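Long-range contacts in squalene synthase HpnC (Alicyclobacillus acidocaldarius subsp. acidocaldarius, PDB 4HD1), which probably joins isoprenoid diphosphates head to head, as an all-helical enzyme of the squalene and phytoene synthase family: residues A160-L165 with L223-R228; L76-F80 with L101-L107. All blocks are in the same frame, centred on the assembly; numbering follows the deposited sequence.

Contact 1. Residues A160-L165 with L223-R228; sequences ATCTAL and LFDEGR
Ala-164 sets its methyl squarely over the ring of Phe-224, with CB 3.5 Å from the ring centroid and only 3° off the ring normal, a CH-pi contact that joins two roughly antiparallel helices, whose axes in these short segments approach to 7.8 Å, a spacing that small residues make possible. On the same helix Ala-160 presents a methyl that fits against the backbone of the other segment, CB lying 4.0 Å from Gly-227 N. Leu-223 lays its CB against Ala-160 O (3.3 Å) and the Ala-164 methyl, while CD1 reaches on to Thr-163 CG2. Glycine suits position 227 because a CB there would run into Thr-161 OG1, which comes within 3.2 Å of Gly-227 CA. The CB of Phe-224 leaves the backbone away from the partner helix, but with CG anti to the carbonyl carbon (chi1 -79°) the ring swings back under Ala-164. With an alanine here, the Ala-164 methyl would probably lose its aromatic platform, and a gap would be likely to open beside Leu-165. Beside the close-packed strip the contact is looser: a water joins Thr-161 OG1, at 2.7 Å, to Phe-224 O, to which it donates. Glu-226, at the margin, turns its carboxylate to a salt bridge with Arg-156. Helix 125-135 covers one flank, where Thr-163 meets Cys-132 and Leu-223 meets Arg-129, and helix 236-257 adjoins Leu-165 through Tyr-245 and Phe-224 through Leu-253.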
# COMPACT_ATOMS: atom_id res chain seq x y z
N ALA A 160 9.09 6.28 3.67
CA ALA A 160 10.26 5.84 2.91
C ALA A 160 10.15 4.34 2.59
O ALA A 160 10.41 3.92 1.46
CB ALA A 160 11.56 6.16 3.64
N THR A 161 9.74 3.56 3.58
CA THR A 161 9.62 2.11 3.43
C THR A 161 8.43 1.71 2.55
O THR A 161 8.59 0.91 1.61
CB THR A 161 9.51 1.41 4.79
OG1 THR A 161 10.64 1.76 5.58
CG2 THR A 161 9.46 -0.10 4.63
N CYS A 162 7.26 2.24 2.87
CA CYS A 162 6.06 1.97 2.07
C CYS A 162 6.28 2.33 0.58
O CYS A 162 5.96 1.53 -0.30
CB CYS A 162 4.83 2.64 2.68
SG CYS A 162 4.20 1.78 4.14
N THR A 163 6.86 3.50 0.32
CA THR A 163 7.19 3.91 -1.05
C THR A 163 8.24 2.99 -1.71
O THR A 163 8.08 2.59 -2.87
CB THR A 163 7.67 5.37 -1.10
OG1 THR A 163 6.58 6.23 -0.75
CG2 THR A 163 8.20 5.75 -2.48
N ALA A 164 9.29 2.65 -0.97
CA ALA A 164 10.31 1.73 -1.47
C ALA A 164 9.65 0.44 -1.93
O ALA A 164 9.97 -0.09 -2.99
CB ALA A 164 11.36 1.45 -0.40
N LEU A 165 8.72 -0.06 -1.12
CA LEU A 165 8.06 -1.33 -1.38
C LEU A 165 7.20 -1.28 -2.65
O LEU A 165 7.25 -2.21 -3.48
CB LEU A 165 7.22 -1.73 -0.16
CG LEU A 165 6.89 -3.19 0.12
CD1 LEU A 165 8.04 -4.15 -0.15
CD2 LEU A 165 6.44 -3.30 1.57
N LEU A 223 15.67 4.33 -0.18
CA LEU A 223 14.47 4.50 0.64
C LEU A 223 14.33 3.42 1.73
O LEU A 223 13.99 3.74 2.88
CB LEU A 223 13.21 4.59 -0.23
CG LEU A 223 13.09 5.91 -1.02
CD1 LEU A 223 12.02 5.80 -2.10
CD2 LEU A 223 12.84 7.11 -0.10
N PHE A 224 14.61 2.17 1.38
CA PHE A 224 14.74 1.11 2.39
C PHE A 224 15.76 1.47 3.48
O PHE A 224 15.45 1.38 4.66
CB PHE A 224 15.07 -0.24 1.75
CG PHE A 224 13.88 -0.93 1.15
CD1 PHE A 224 12.74 -1.16 1.91
CD2 PHE A 224 13.90 -1.36 -0.18
CE1 PHE A 224 11.63 -1.79 1.36
CE2 PHE A 224 12.79 -1.99 -0.73
CZ PHE A 224 11.66 -2.20 0.03
N ASP A 225 16.96 1.89 3.06
CA ASP A 225 18.03 2.28 3.99
C ASP A 225 17.60 3.38 4.96
O ASP A 225 17.90 3.32 6.14
CB ASP A 225 19.27 2.75 3.23
CG ASP A 225 19.92 1.64 2.42
OD1 ASP A 225 19.49 0.47 2.54
OD2 ASP A 225 20.86 1.95 1.65
N GLU A 226 16.90 4.39 4.44
CA GLU A 226 16.35 5.45 5.29
C GLU A 226 15.21 4.93 6.18
O GLU A 226 15.12 5.29 7.36
CB GLU A 226 15.88 6.63 4.43
CG GLU A 226 15.65 7.92 5.20
CD GLU A 226 14.89 8.98 4.41
OE1 GLU A 226 14.66 8.80 3.19
OE2 GLU A 226 14.52 10.00 5.03
N GLY A 227 14.35 4.08 5.63
CA GLY A 227 13.20 3.55 6.37
C GLY A 227 13.57 2.70 7.57
O GLY A 227 12.94 2.79 8.63
N ARG A 228 14.61 1.90 7.39
CA ARG A 228 15.22 1.04 8.41
C ARG A 228 15.26 1.64 9.81
O ARG A 228 15.12 0.93 10.80
CB ARG A 228 16.65 0.74 7.97
CG ARG A 228 17.16 -0.64 8.28
CD ARG A 228 18.65 -0.66 8.04
NE ARG A 228 19.18 -2.01 7.86
CZ ARG A 228 19.40 -2.88 8.84
NH1 ARG A 228 19.90 -4.07 8.56
NH2 ARG A 228 19.12 -2.57 10.10
O HOH W 1 12.74 0.10 5.42

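Contact 2. Residues L76-F80 with L101-L107; sequences LRRAF and LPMEPFL
The Phe-80 ring carries the selenomethionine Met-103 over one face, with CG 3.6 Å from the centroid and 10° off the normal, and meets Leu-101 O, Pro-102 O and Phe-106 CD2 around its edge. SE stands farther above the same face, at 4.8 Å from the centroid, completing a Met-aromatic contact within the all-helical isoprenoid synthase fold. The Arg-77 guanidinium also receives SE over one of its faces, so the long, flexible side chain of Met-103 spans both flat groups. Bent at chi3 (-135°), it turns CE back to lie 3.4 Å from Phe-80 CB, against the backbone of helix 65-81. The Phe-106 ring is inclined at 72° to that of Phe-80, and Leu-76 CD2 packs 3.7 Å from Phe-106 CB; branched leucine suits this buried place because its other methyl, CD1, reaches Met-103 CG. Phe-106 also meets Phe-50 edge-to-face, while Ile-96 of helix 87-99 touches Phe-80 and Phe-106 alike. At the exposed margin Arg-77 can be apolar along its stem and charged at its end, whose NH1 forms a salt bridge to Glu-73. That NH1 of Arg-77 also lies 3.5 Å from Leu-107 CD2.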
# COMPACT_ATOMS: atom_id res chain seq x y z
N LEU A 76 -17.10 6.14 5.03
CA LEU A 76 -15.90 6.41 5.82
C LEU A 76 -16.11 7.58 6.78
O LEU A 76 -15.80 7.47 7.96
CB LEU A 76 -14.69 6.65 4.90
CG LEU A 76 -13.28 6.83 5.47
CD1 LEU A 76 -13.01 8.27 5.87
CD2 LEU A 76 -12.96 5.86 6.61
N ARG A 77 -16.64 8.69 6.26
CA ARG A 77 -16.92 9.86 7.10
C ARG A 77 -17.96 9.57 8.19
O ARG A 77 -17.85 10.07 9.31
CB ARG A 77 -17.34 11.07 6.26
CG ARG A 77 -16.39 11.41 5.13
CD ARG A 77 -16.69 12.77 4.52
NE ARG A 77 -15.66 13.73 4.90
CZ ARG A 77 -14.63 14.06 4.13
NH1 ARG A 77 -14.48 13.51 2.93
NH2 ARG A 77 -13.74 14.95 4.57
N ARG A 78 -18.96 8.76 7.85
CA ARG A 78 -19.95 8.31 8.82
C ARG A 78 -19.31 7.49 9.94
O ARG A 78 -19.72 7.58 11.10
CB ARG A 78 -21.08 7.52 8.14
CG ARG A 78 -22.22 8.39 7.66
CD ARG A 78 -23.41 7.57 7.18
NE ARG A 78 -23.39 7.41 5.72
CZ ARG A 78 -23.11 6.27 5.08
NH1 ARG A 78 -22.83 5.16 5.75
NH2 ARG A 78 -23.13 6.26 3.75
N ALA A 79 -18.30 6.70 9.58
CA ALA A 79 -17.57 5.89 10.55
C ALA A 79 -16.75 6.74 11.52
O ALA A 79 -16.47 6.31 12.64
CB ALA A 79 -16.71 4.86 9.84
N PHE A 80 -16.36 7.94 11.09
CA PHE A 80 -15.71 8.91 11.97
C PHE A 80 -16.70 9.74 12.77
O PHE A 80 -16.32 10.40 13.75
CB PHE A 80 -14.82 9.85 11.16
CG PHE A 80 -13.43 9.33 10.96
CD1 PHE A 80 -12.38 9.78 11.75
CD2 PHE A 80 -13.17 8.36 9.99
CE1 PHE A 80 -11.10 9.30 11.58
CE2 PHE A 80 -11.88 7.87 9.81
CZ PHE A 80 -10.85 8.34 10.61
N LEU A 101 -7.22 6.85 15.27
CA LEU A 101 -6.68 6.99 13.91
C LEU A 101 -7.17 8.28 13.23
O LEU A 101 -8.34 8.62 13.34
CB LEU A 101 -7.03 5.77 13.05
CG LEU A 101 -6.59 4.39 13.54
CD1 LEU A 101 -7.12 3.31 12.61
CD2 LEU A 101 -5.09 4.28 13.69
N PRO A 102 -6.26 8.99 12.54
CA PRO A 102 -6.68 10.18 11.79
C PRO A 102 -7.41 9.81 10.49
O PRO A 102 -7.26 8.69 10.01
CB PRO A 102 -5.34 10.87 11.47
CG PRO A 102 -4.38 9.75 11.39
CD PRO A 102 -4.81 8.77 12.44
N MSE A 103 -8.18 10.75 9.95
CA MSE A 103 -8.97 10.50 8.75
C MSE A 103 -8.17 10.53 7.44
O MSE A 103 -8.47 9.78 6.51
CB MSE A 103 -10.11 11.50 8.66
CG MSE A 103 -11.37 10.95 8.03
SE MSE A 103 -12.60 12.39 7.61
CE MSE A 103 -14.25 11.61 8.26
N GLU A 104 -7.15 11.38 7.38
CA GLU A 104 -6.40 11.62 6.14
C GLU A 104 -5.92 10.35 5.40
O GLU A 104 -6.07 10.26 4.19
CB GLU A 104 -5.24 12.61 6.37
CG GLU A 104 -4.58 13.07 5.08
CD GLU A 104 -3.30 13.86 5.31
OE1 GLU A 104 -2.48 13.48 6.18
OE2 GLU A 104 -3.10 14.87 4.60
N PRO A 105 -5.33 9.38 6.13
CA PRO A 105 -4.85 8.20 5.39
C PRO A 105 -5.96 7.42 4.69
O PRO A 105 -5.74 6.91 3.59
CB PRO A 105 -4.20 7.34 6.47
CG PRO A 105 -3.82 8.31 7.54
CD PRO A 105 -4.91 9.34 7.55
N PHE A 106 -7.13 7.33 5.31
CA PHE A 106 -8.28 6.66 4.70
C PHE A 106 -8.72 7.38 3.43
O PHE A 106 -8.92 6.75 2.39
CB PHE A 106 -9.44 6.54 5.68
CG PHE A 106 -9.16 5.62 6.83
CD1 PHE A 106 -9.31 4.24 6.68
CD2 PHE A 106 -8.76 6.12 8.06
CE1 PHE A 106 -9.05 3.38 7.74
CE2 PHE A 106 -8.51 5.27 9.12
CZ PHE A 106 -8.66 3.90 8.96
N LEU A 107 -8.86 8.71 3.52
CA LEU A 107 -9.20 9.55 2.37
C LEU A 107 -8.16 9.48 1.25
O LEU A 107 -8.49 9.64 0.09
CB LEU A 107 -9.40 11.01 2.79
CG LEU A 107 -10.56 11.38 3.73
CD1 LEU A 107 -10.39 12.80 4.24
CD2 LEU A 107 -11.91 11.21 3.05

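Overall arrangement
Both contacts join helices of one all-alpha chain, but they share none of them: contact 2 pairs helix 65-81 with the approach to helix 104-118 and its early residues, contact 1 helix 152-172 with helix 207-227. Their centres lie 25 Å apart and their nearest atoms about 10 Å, so they do not touch. Contact 1 is the more buried, and small residues let its backbones come close; contact 2 is partly buried and spans a wider backbone separation with long side chains. Although each buries about 400 Å², neither has a direct hydrogen bond across it. A water joins a hydroxyl to a carbonyl in contact 1, beside methyls and a single ring; contact 2 has two rings, a selenomethionine chain and an arginine at its exposed margin.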